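Local structure of catalase (Corynebacterium glutamicum, 4B7H) at residues A[108-113]-A[121-126]; A[117-122]-A[252-257]; A[339-344]-A[427-432]. The protein breaks down hydrogen peroxide to water and oxygen at a haem centre, which nitric oxide inhibits, and also binds NADPH. All coordinates share one frame; numbering follows the deposited sequence.

Contact 1: A[108-113]-A[121-126]; sequences STVAGE and RDVHGF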
loop_
_atom_site.group_PDB
_atom_site.type_symbol
_atom_site.label_atom_id
_atom_site.label_comp_id
_atom_site.label_asym_id
_atom_site.label_seq_id
_atom_site.Cartn_x
_atom_site.Cartn_y
_atom_site.Cartn_z
ATOM N N SER A 108 15.583 -21.492 1.141
ATOM C CA SER A 108 15.450 -20.618 -0.022
ATOM C C SER A 108 16.730 -20.557 -0.828
ATOM O O SER A 108 17.776 -20.999 -0.366
ATOM C CB SER A 108 15.102 -19.200 0.452
ATOM O OG SER A 108 16.066 -18.736 1.389
ATOM N N THR A 109 16.644 -19.995 -2.030
ATOM C CA THR A 109 17.828 -19.502 -2.725
ATOM C C THR A 109 17.932 -18.009 -2.392
ATOM O O THR A 109 17.206 -17.533 -1.518
ATOM C CB THR A 109 17.728 -19.720 -4.240
ATOM O OG1 THR A 109 16.508 -19.133 -4.713
ATOM C CG2 THR A 109 17.748 -21.205 -4.580
ATOM N N VAL A 110 18.804 -17.274 -3.081
ATOM C CA VAL A 110 19.015 -15.854 -2.788
ATOM C C VAL A 110 18.615 -14.911 -3.921
ATOM O O VAL A 110 17.808 -14.003 -3.725
ATOM C CB VAL A 110 20.486 -15.568 -2.413
ATOM C CG1 VAL A 110 20.714 -14.064 -2.213
ATOM C CG2 VAL A 110 20.871 -16.355 -1.169
ATOM N N ALA A 111 19.201 -15.111 -5.098
ATOM C CA ALA A 111 19.084 -14.138 -6.190
ATOM C C ALA A 111 17.791 -14.199 -6.996
ATOM O O ALA A 111 17.237 -13.166 -7.385
ATOM C CB ALA A 111 20.285 -14.250 -7.130
ATOM N N GLY A 112 17.323 -15.409 -7.273
ATOM C CA GLY A 112 16.197 -15.581 -8.169
ATOM C C GLY A 112 14.864 -15.120 -7.607
ATOM O O GLY A 112 14.675 -15.026 -6.389
ATOM N N GLU A 113 13.927 -14.831 -8.506
ATOM C CA GLU A 113 12.585 -14.413 -8.125
ATOM C C GLU A 113 11.696 -15.621 -7.824
ATOM O O GLU A 113 12.133 -16.763 -7.918
ATOM C CB GLU A 113 11.991 -13.546 -9.234
ATOM C CG GLU A 113 12.842 -12.303 -9.533
ATOM C CD GLU A 113 14.011 -12.561 -10.475
ATOM O OE1 GLU A 113 14.126 -13.673 -11.026
ATOM O OE2 GLU A 113 14.823 -11.640 -10.676
ATOM N N ARG A 121 22.846 -22.411 -8.963
ATOM C CA ARG A 121 23.949 -22.236 -8.013
ATOM C C ARG A 121 23.686 -20.988 -7.179
ATOM O O ARG A 121 23.449 -19.906 -7.721
ATOM C CB ARG A 121 25.310 -22.118 -8.712
ATOM C CG ARG A 121 26.467 -21.912 -7.711
ATOM C CD ARG A 121 27.856 -21.831 -8.357
ATOM N NE ARG A 121 28.094 -23.028 -9.157
ATOM C CZ ARG A 121 28.457 -24.210 -8.665
ATOM N NH1 ARG A 121 28.713 -24.361 -7.369
ATOM N NH2 ARG A 121 28.604 -25.246 -9.484
ATOM N N ASP A 122 23.708 -21.144 -5.862
ATOM C CA ASP A 122 23.405 -20.038 -4.970
ATOM C C ASP A 122 23.645 -20.484 -3.548
ATOM O O ASP A 122 23.677 -21.685 -3.260
ATOM C CB ASP A 122 21.929 -19.633 -5.101
ATOM C CG ASP A 122 21.712 -18.139 -4.952
ATOM O OD1 ASP A 122 22.657 -17.418 -4.543
ATOM O OD2 ASP A 122 20.583 -17.677 -5.248
ATOM N N VAL A 123 23.790 -19.512 -2.655
ATOM C CA VAL A 123 23.648 -19.756 -1.229
ATOM C C VAL A 123 22.204 -20.219 -1.001
ATOM O O VAL A 123 21.289 -19.796 -1.733
ATOM C CB VAL A 123 23.918 -18.455 -0.432
ATOM C CG1 VAL A 123 23.536 -18.608 1.032
ATOM C CG2 VAL A 123 25.379 -18.025 -0.574
ATOM N N HIS A 124 21.989 -21.086 -0.010
ATOM C CA HIS A 124 20.628 -21.393 0.415
ATOM C C HIS A 124 20.346 -20.904 1.817
ATOM O O HIS A 124 21.112 -21.149 2.756
ATOM C CB HIS A 124 20.321 -22.882 0.301
ATOM C CG HIS A 124 20.289 -23.356 -1.110
ATOM N ND1 HIS A 124 19.118 -23.498 -1.821
ATOM C CD2 HIS A 124 21.292 -23.659 -1.965
ATOM C CE1 HIS A 124 19.402 -23.900 -3.049
ATOM N NE2 HIS A 124 20.715 -24.011 -3.159
ATOM N N GLY A 125 19.224 -20.211 1.952
ATOM C CA GLY A 125 18.763 -19.758 3.247
ATOM C C GLY A 125 18.325 -20.917 4.114
ATOM O O GLY A 125 17.817 -21.924 3.619
ATOM N N PHE A 126 18.503 -20.754 5.421
ATOM C CA PHE A 126 18.233 -21.793 6.404
ATOM C C PHE A 126 17.719 -21.034 7.631
ATOM O O PHE A 126 18.468 -20.746 8.570
ATOM C CB PHE A 126 19.540 -22.539 6.705
ATOM C CG PHE A 126 19.366 -23.883 7.368
ATOM C CD1 PHE A 126 18.857 -23.983 8.651
ATOM C CD2 PHE A 126 19.765 -25.046 6.718
ATOM C CE1 PHE A 126 18.717 -25.229 9.269
ATOM C CE2 PHE A 126 19.642 -26.299 7.338
ATOM C CZ PHE A 126 19.116 -26.385 8.611
HETATM O O HOH W 1 18.792 -17.901 -7.221
#
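D122 points its carboxylate at the backbone of V110 and A111, where the loop that joins two antiparallel strands of the catalase beta-barrel leaves the sheet. OD2 takes both amide hydrogens, each from a different direction. A111 N meets D122 OD2 on its syn lone pair, at 2.9 Å and nearly straight (170°). V110 N comes from well above the carboxylate plane, 2.8 Å from the same D122 OD2. A water adds a third bond to OD2 and also accepts from G112 N, so the turning backbone is gathered round one oxygen.

The apolar groups lie beside this grip. V110 and V123 meet at an angle, with V110 CG2 3.8 Å from V123 CB. CG2 of V110 sits beside its own backbone N, which brings it over V123. T109 and H124 run side by side and point the same way. T109 CG2 lies 3.5 Å from H124 CE1, placed obliquely to the imidazole.

S108 and G125 form an antiparallel hydrogen-bonded pair, the last rung before the chain leaves the sheet. S108 OG lies close over G125 CA, where the glycine carries no side chain. This hydroxyl is hydrogen-bonded to H70, a residue of the nitric oxide pocket, and G125 touches the haem. In the rung itself, G125 N donates to S108 O at 2.8 Å, from above the carbonyl plane.

Contact 2: A[117-122]-A[252-257]; sequences PDTWRD and ADYQRE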
loop_
_atom_site.group_PDB
_atom_site.type_symbol
_atom_site.label_atom_id
_atom_site.label_comp_id
_atom_site.label_asym_id
_atom_site.label_seq_id
_atom_site.Cartn_x
_atom_site.Cartn_y
_atom_site.Cartn_z
ATOM N N PRO A 117 14.351 -21.413 -10.419
ATOM C CA PRO A 117 14.661 -22.770 -9.944
ATOM C C PRO A 117 15.362 -22.856 -8.584
ATOM O O PRO A 117 16.265 -22.066 -8.275
ATOM C CB PRO A 117 15.599 -23.316 -11.033
ATOM C CG PRO A 117 15.327 -22.472 -12.228
ATOM C CD PRO A 117 15.051 -21.110 -11.676
ATOM N N ASP A 118 14.980 -23.868 -7.807
ATOM C CA ASP A 118 15.622 -24.158 -6.536
ATOM C C ASP A 118 17.096 -24.523 -6.706
ATOM O O ASP A 118 17.881 -24.367 -5.767
ATOM C CB ASP A 118 14.945 -25.354 -5.866
ATOM C CG ASP A 118 13.527 -25.066 -5.386
ATOM O OD1 ASP A 118 13.130 -23.892 -5.218
ATOM O OD2 ASP A 118 12.810 -26.051 -5.139
ATOM N N THR A 119 17.476 -25.029 -7.881
ATOM C CA THR A 119 18.826 -25.578 -8.048
ATOM C C THR A 119 19.760 -24.747 -8.933
ATOM O O THR A 119 20.767 -25.258 -9.440
ATOM C CB THR A 119 18.812 -27.061 -8.510
ATOM O OG1 THR A 119 18.159 -27.172 -9.781
ATOM C CG2 THR A 119 18.069 -27.921 -7.504
ATOM N N TRP A 120 19.449 -23.466 -9.112
ATOM C CA TRP A 120 20.473 -22.538 -9.576
ATOM C C TRP A 120 21.593 -22.555 -8.531
ATOM O O TRP A 120 21.316 -22.696 -7.339
ATOM C CB TRP A 120 19.924 -21.113 -9.673
ATOM C CG TRP A 120 19.202 -20.797 -10.937
ATOM C CD1 TRP A 120 19.011 -21.624 -12.006
ATOM C CD2 TRP A 120 18.579 -19.553 -11.273
ATOM N NE1 TRP A 120 18.308 -20.971 -12.986
ATOM C CE2 TRP A 120 18.020 -19.700 -12.558
ATOM C CE3 TRP A 120 18.427 -18.335 -10.604
ATOM C CZ2 TRP A 120 17.325 -18.668 -13.195
ATOM C CZ3 TRP A 120 17.733 -17.309 -11.237
ATOM C CH2 TRP A 120 17.192 -17.483 -12.520
ATOM N N ARG A 121 22.846 -22.411 -8.963
ATOM C CA ARG A 121 23.949 -22.236 -8.013
ATOM C C ARG A 121 23.686 -20.988 -7.179
ATOM O O ARG A 121 23.449 -19.906 -7.721
ATOM C CB ARG A 121 25.310 -22.118 -8.712
ATOM C CG ARG A 121 26.467 -21.912 -7.711
ATOM C CD ARG A 121 27.856 -21.831 -8.357
ATOM N NE ARG A 121 28.094 -23.028 -9.157
ATOM C CZ ARG A 121 28.457 -24.210 -8.665
ATOM N NH1 ARG A 121 28.713 -24.361 -7.369
ATOM N NH2 ARG A 121 28.604 -25.246 -9.484
ATOM N N ASP A 122 23.708 -21.144 -5.862
ATOM C CA ASP A 122 23.405 -20.038 -4.970
ATOM C C ASP A 122 23.645 -20.484 -3.548
ATOM O O ASP A 122 23.677 -21.685 -3.260
ATOM C CB ASP A 122 21.929 -19.633 -5.101
ATOM C CG ASP A 122 21.712 -18.139 -4.952
ATOM O OD1 ASP A 122 22.657 -17.418 -4.543
ATOM O OD2 ASP A 122 20.583 -17.677 -5.248
ATOM N N ALA A 252 11.758 -26.958 -11.534
ATOM C CA ALA A 252 12.195 -25.726 -10.895
ATOM C C ALA A 252 11.913 -25.743 -9.395
ATOM O O ALA A 252 12.500 -24.966 -8.640
ATOM C CB ALA A 252 11.522 -24.532 -11.538
ATOM N N ASP A 253 11.016 -26.629 -8.968
ATOM C CA ASP A 253 10.635 -26.729 -7.571
ATOM C C ASP A 253 11.139 -28.023 -6.941
ATOM O O ASP A 253 10.530 -28.551 -6.020
ATOM C CB ASP A 253 9.112 -26.630 -7.463
ATOM C CG ASP A 253 8.569 -25.341 -8.065
ATOM O OD1 ASP A 253 9.277 -24.311 -8.039
ATOM O OD2 ASP A 253 7.435 -25.350 -8.579
ATOM N N TYR A 254 12.273 -28.512 -7.432
ATOM C CA TYR A 254 12.816 -29.789 -6.990
ATOM C C TYR A 254 12.938 -29.901 -5.475
ATOM O O TYR A 254 12.577 -30.925 -4.886
ATOM C CB TYR A 254 14.180 -30.008 -7.640
ATOM C CG TYR A 254 14.789 -31.358 -7.350
ATOM C CD1 TYR A 254 14.439 -32.480 -8.099
ATOM C CD2 TYR A 254 15.737 -31.511 -6.343
ATOM C CE1 TYR A 254 15.004 -33.717 -7.844
ATOM C CE2 TYR A 254 16.308 -32.753 -6.076
ATOM C CZ TYR A 254 15.938 -33.848 -6.833
ATOM O OH TYR A 254 16.502 -35.074 -6.576
ATOM N N GLN A 255 13.444 -28.849 -4.838
ATOM C CA GLN A 255 13.700 -28.906 -3.406
ATOM C C GLN A 255 12.430 -28.681 -2.596
ATOM O O GLN A 255 12.236 -29.312 -1.548
ATOM C CB GLN A 255 14.802 -27.920 -3.014
ATOM C CG GLN A 255 16.119 -28.179 -3.735
ATOM C CD GLN A 255 17.228 -27.287 -3.235
ATOM O OE1 GLN A 255 16.993 -26.173 -2.777
ATOM N NE2 GLN A 255 18.454 -27.778 -3.322
ATOM N N ARG A 256 11.575 -27.779 -3.074
ATOM C CA ARG A 256 10.253 -27.589 -2.484
ATOM C C ARG A 256 9.495 -28.918 -2.475
ATOM O O ARG A 256 8.944 -29.332 -1.452
ATOM C CB ARG A 256 9.480 -26.526 -3.277
ATOM C CG ARG A 256 8.080 -26.251 -2.756
ATOM C CD ARG A 256 7.377 -25.152 -3.557
ATOM N NE ARG A 256 8.073 -23.869 -3.468
ATOM C CZ ARG A 256 7.567 -22.704 -3.872
ATOM N NH1 ARG A 256 6.351 -22.655 -4.405
ATOM N NH2 ARG A 256 8.278 -21.588 -3.730
ATOM N N GLU A 257 9.479 -29.587 -3.622
ATOM C CA GLU A 257 8.752 -30.840 -3.749
ATOM C C GLU A 257 9.394 -31.931 -2.896
ATOM O O GLU A 257 8.691 -32.727 -2.269
ATOM C CB GLU A 257 8.678 -31.258 -5.219
ATOM C CG GLU A 257 7.829 -32.495 -5.467
ATOM C CD GLU A 257 7.247 -32.545 -6.869
ATOM O OE1 GLU A 257 7.663 -31.740 -7.733
ATOM O OE2 GLU A 257 6.360 -33.387 -7.106
HETATM O O HOH W 2 10.972 -23.363 -3.373
#
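D118 carries most of the polar contact, with its carboxylate turned to the start of helix 254-264. OD2 receives two backbone N-H groups of the first turn. The bond from R256 N is nearly straight (165°, 3.0 Å from D118 OD2) and arrives on the syn side, somewhat out of the carboxylate plane. The one from Q255 N is weak. D118 CG lies beside its own backbone N (chi1 -69°), which carries the carboxylate across to the helix. Partial positive charge at the helix end would probably favour the anionic form of D118. The other oxygen, OD1, is bridged by a water to R256 NE and forms a salt bridge with K72. K72 also pairs with D253, which could offset the two nearby negative charges.

One backbone bond crosses directly: D118 N donates to A252 O at 2.8 Å. The same carbonyl takes a CA-H...O contact from P117, with P117 CA 3.3 Å from A252 O.

Apolar packing is lighter. The aliphatic part of Q255 lies along D118, with Q255 CG 3.7 Å from D118 CB.

D253 pairs with R164 of the second subunit, and R256 binds G169 O there, so the contact borders a subunit interface. D253 holds the N-cap position without a capping bond. P117 to W120 form a type I beta turn, and from it D118 bonds to the N-terminus of a helix distant in sequence.

Contact 3: A[339-344]-A[427-432]; sequences LSPDRM and DIYVNP. With HEM (protoporphyrin IX containing Fe), chain E.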
loop_
_atom_site.group_PDB
_atom_site.type_symbol
_atom_site.label_atom_id
_atom_site.label_comp_id
_atom_site.label_asym_id
_atom_site.label_seq_id
_atom_site.Cartn_x
_atom_site.Cartn_y
_atom_site.Cartn_z
ATOM N N LEU A 339 23.605 -9.938 20.594
ATOM C CA LEU A 339 24.253 -9.690 19.314
ATOM C C LEU A 339 25.781 -9.615 19.498
ATOM O O LEU A 339 26.326 -10.181 20.455
ATOM C CB LEU A 339 23.700 -8.398 18.696
ATOM C CG LEU A 339 22.169 -8.311 18.691
ATOM C CD1 LEU A 339 21.670 -6.949 18.211
ATOM C CD2 LEU A 339 21.576 -9.440 17.848
ATOM N N SER A 340 26.460 -8.916 18.592
ATOM C CA SER A 340 27.917 -8.764 18.622
ATOM C C SER A 340 28.250 -7.584 17.717
ATOM O O SER A 340 27.371 -7.112 16.992
ATOM C CB SER A 340 28.602 -10.032 18.099
ATOM O OG SER A 340 28.484 -10.131 16.687
ATOM N N PRO A 341 29.506 -7.099 17.750
ATOM C CA PRO A 341 29.917 -6.018 16.838
ATOM C C PRO A 341 30.281 -6.510 15.442
ATOM O O PRO A 341 31.320 -6.139 14.885
ATOM C CB PRO A 341 31.147 -5.403 17.522
ATOM C CG PRO A 341 31.593 -6.380 18.533
ATOM C CD PRO A 341 30.465 -7.315 18.848
ATOM N N ASP A 342 29.436 -7.381 14.913
ATOM C CA ASP A 342 29.441 -7.770 13.511
ATOM C C ASP A 342 28.525 -6.770 12.795
ATOM O O ASP A 342 27.312 -6.745 13.034
ATOM C CB ASP A 342 28.927 -9.212 13.409
ATOM C CG ASP A 342 28.782 -9.707 11.986
ATOM O OD1 ASP A 342 28.517 -8.906 11.061
ATOM O OD2 ASP A 342 28.903 -10.934 11.797
ATOM N N ARG A 343 29.100 -5.932 11.931
ATOM C CA ARG A 343 28.338 -4.849 11.311
ATOM C C ARG A 343 27.256 -5.363 10.365
ATOM O O ARG A 343 26.235 -4.694 10.163
ATOM C CB ARG A 343 29.261 -3.870 10.580
ATOM C CG ARG A 343 30.295 -3.225 11.479
ATOM C CD ARG A 343 31.209 -2.326 10.692
ATOM N NE ARG A 343 32.355 -1.949 11.503
ATOM C CZ ARG A 343 33.413 -1.309 11.021
ATOM N NH1 ARG A 343 33.443 -0.978 9.738
ATOM N NH2 ARG A 343 34.435 -1.014 11.815
ATOM N N MET A 344 27.479 -6.531 9.767
ATOM C CA MET A 344 26.454 -7.139 8.924
ATOM C C MET A 344 25.245 -7.483 9.781
ATOM O O MET A 344 24.109 -7.121 9.452
ATOM C CB MET A 344 27.002 -8.381 8.222
ATOM C CG MET A 344 28.075 -8.069 7.179
ATOM S SD MET A 344 27.404 -7.485 5.618
ATOM C CE MET A 344 26.844 -9.050 4.957
ATOM N N ASP A 427 21.032 -6.999 27.293
ATOM C CA ASP A 427 20.021 -7.613 26.438
ATOM C C ASP A 427 20.269 -7.349 24.954
ATOM O O ASP A 427 19.739 -8.061 24.104
ATOM C CB ASP A 427 18.660 -7.059 26.811
ATOM C CG ASP A 427 18.619 -5.561 26.706
ATOM O OD1 ASP A 427 19.199 -4.892 27.586
ATOM O OD2 ASP A 427 18.045 -5.051 25.722
ATOM N N ILE A 428 21.040 -6.311 24.643
ATOM C CA ILE A 428 21.503 -6.101 23.279
ATOM C C ILE A 428 22.752 -6.961 23.106
ATOM O O ILE A 428 22.732 -7.939 22.356
ATOM C CB ILE A 428 21.732 -4.603 22.983
ATOM C CG1 ILE A 428 20.475 -3.806 23.354
ATOM C CG2 ILE A 428 22.064 -4.392 21.513
ATOM C CD1 ILE A 428 20.620 -2.314 23.166
ATOM N N TYR A 429 23.818 -6.601 23.821
ATOM C CA TYR A 429 24.944 -7.507 24.092
ATOM C C TYR A 429 25.867 -6.858 25.107
ATOM O O TYR A 429 25.890 -5.629 25.239
ATOM C CB TYR A 429 25.743 -7.920 22.833
ATOM C CG TYR A 429 26.344 -6.794 22.015
ATOM C CD1 TYR A 429 25.560 -6.060 21.137
ATOM C CD2 TYR A 429 27.697 -6.495 22.085
ATOM C CE1 TYR A 429 26.094 -5.044 20.361
ATOM C CE2 TYR A 429 28.249 -5.474 21.310
ATOM C CZ TYR A 429 27.437 -4.744 20.458
ATOM O OH TYR A 429 27.965 -3.727 19.681
ATOM N N VAL A 430 26.603 -7.681 25.847
ATOM C CA VAL A 430 27.684 -7.156 26.671
ATOM C C VAL A 430 28.809 -6.816 25.704
ATOM O O VAL A 430 29.399 -7.709 25.081
ATOM C CB VAL A 430 28.185 -8.175 27.705
ATOM C CG1 VAL A 430 29.292 -7.556 28.556
ATOM C CG2 VAL A 430 27.041 -8.642 28.589
ATOM N N ASN A 431 29.092 -5.529 25.543
ATOM C CA ASN A 431 30.038 -5.119 24.512
ATOM C C ASN A 431 31.489 -5.321 24.925
ATOM O O ASN A 431 31.828 -5.237 26.115
ATOM C CB ASN A 431 29.807 -3.661 24.100
ATOM C CG ASN A 431 29.915 -2.700 25.270
ATOM O OD1 ASN A 431 28.912 -2.359 25.900
ATOM N ND2 ASN A 431 31.137 -2.262 25.571
ATOM N N PRO A 432 32.349 -5.603 23.939
ATOM C CA PRO A 432 33.790 -5.560 24.174
ATOM C C PRO A 432 34.277 -4.112 24.053
ATOM O O PRO A 432 33.463 -3.198 23.929
ATOM C CB PRO A 432 34.335 -6.410 23.030
ATOM C CG PRO A 432 33.401 -6.111 21.898
ATOM C CD PRO A 432 32.028 -5.970 22.546
HETATM C CHA HEM E . 16.211 -12.448 3.646
HETATM C CHB HEM E . 18.544 -8.313 4.638
HETATM C CHC HEM E . 22.651 -10.829 5.122
HETATM C CHD HEM E . 19.994 -14.811 5.634
HETATM C C1A HEM E . 16.483 -11.118 3.854
HETATM C C2A HEM E . 15.516 -10.037 3.813
HETATM C C3A HEM E . 16.171 -8.903 4.105
HETATM C C4A HEM E . 17.560 -9.224 4.328
HETATM C CMA HEM E . 15.612 -7.480 4.207
HETATM C CAA HEM E . 14.012 -10.206 3.505
HETATM C CBA HEM E . 13.266 -10.514 4.795
HETATM C CGA HEM E . 11.770 -10.506 4.621
HETATM O O1A HEM E . 11.114 -11.360 5.269
HETATM O O2A HEM E . 11.219 -9.669 3.862
HETATM C C1B HEM E . 19.872 -8.617 4.831
HETATM C C2B HEM E . 20.938 -7.668 5.059
HETATM C C3B HEM E . 22.082 -8.375 5.168
HETATM C C4B HEM E . 21.755 -9.777 5.037
HETATM C CMB HEM E . 20.732 -6.141 5.125
HETATM C CAB HEM E . 23.522 -7.896 5.438
HETATM C CBB HEM E . 23.786 -6.775 6.108
HETATM C C1C HEM E . 22.278 -12.112 5.481
HETATM C C2C HEM E . 23.079 -13.108 6.180
HETATM C C3C HEM E . 22.320 -14.210 6.312
HETATM C C4C HEM E . 21.029 -13.927 5.723
HETATM C CMC HEM E . 24.541 -12.900 6.644
HETATM C CAC HEM E . 22.628 -15.554 7.016
HETATM C CBC HEM E . 23.484 -15.653 8.048
HETATM C C1D HEM E . 18.771 -14.549 5.079
HETATM C C2D HEM E . 17.764 -15.547 4.916
HETATM C C3D HEM E . 16.589 -14.834 4.304
HETATM C C4D HEM E . 16.985 -13.460 4.161
HETATM C CMD HEM E . 17.861 -17.028 5.273
HETATM C CAD HEM E . 15.254 -15.478 3.961
HETATM C CBD HEM E . 14.457 -15.649 5.252
HETATM C CGD HEM E . 13.205 -16.376 4.861
HETATM O O1D HEM E . 12.096 -15.794 4.965
HETATM O O2D HEM E . 13.316 -17.546 4.416
HETATM N NA HEM E . 17.725 -10.592 4.180
HETATM N NB HEM E . 20.395 -9.892 4.820
HETATM N NC HEM E . 21.026 -12.646 5.223
HETATM N ND HEM E . 18.291 -13.327 4.617
HETATM FE FE HEM E . 19.375 -11.632 4.662
#
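Y429 lays one face of its ring against the backbone of S340. S340 CA sits 4.1 Å above the Y429 ring plane, over its centre. S340 N is over that face too. The tyrosine CG stands between its own backbone N and carbonyl carbon (chi1 58°), and this rotation turns the ring toward 339-341. The ring also meets L339 and P341: Y429 CD1 is 3.9 Å from L339 CB, and Y429 CE2 is 3.8 Å from P341 CD, which lies obliquely to it. The hydroxyl is bonded to Q346, on the helix that follows.

A single direct hydrogen bond joins the two backbones. L339 N donates to I428 O at 2.8 Å, nearly straight and almost in line with the carbonyl. L339 O is buried by the contact without a polar partner.

The contact joins the approach to helix 343-359 to the long connection that follows the barrel in the catalase fold. P341 is the centre of an inverse gamma turn, and D342 is the N-cap of the helix, where OD1 accepts a weak bond from M344 N. M344 then reaches the haem, its bent side chain placing M344 CE 3.5 Å from haem CAB.

The pyrrolidine rings of P341 and P432 reach toward each other and touch at their CG atoms, P341 CG to P432 CG, 3.8 Å. L339 and I428 touch more loosely. N431 is hydrogen-bonded to L439 and D438 of the third subunit, while Q42 of the second subunit packs on P341 and P432.

In the fold
Contacts 1 and 2 are neighbours, with centres 9 Å apart. They share R121 and D122 and meet directly: H124 CE1 lies 3.1 Å from D118 O and 3.3 Å from Q255 OE1. Together they tie the 108-126 connection both to itself and to helix 254-264. Contact 3 stands apart, about 27 Å from contact 1 and 35 Å from contact 2 between centres. Contacts 2 and 3 lie on opposite sides of the chain's centre, yet both touch the second subunit. The haem lies between contacts 1 and 3. G125 and F126 of contact 1 and M344 of contact 3 line its pocket, and the side chain of V110 is about 5 Å from the nitric oxide.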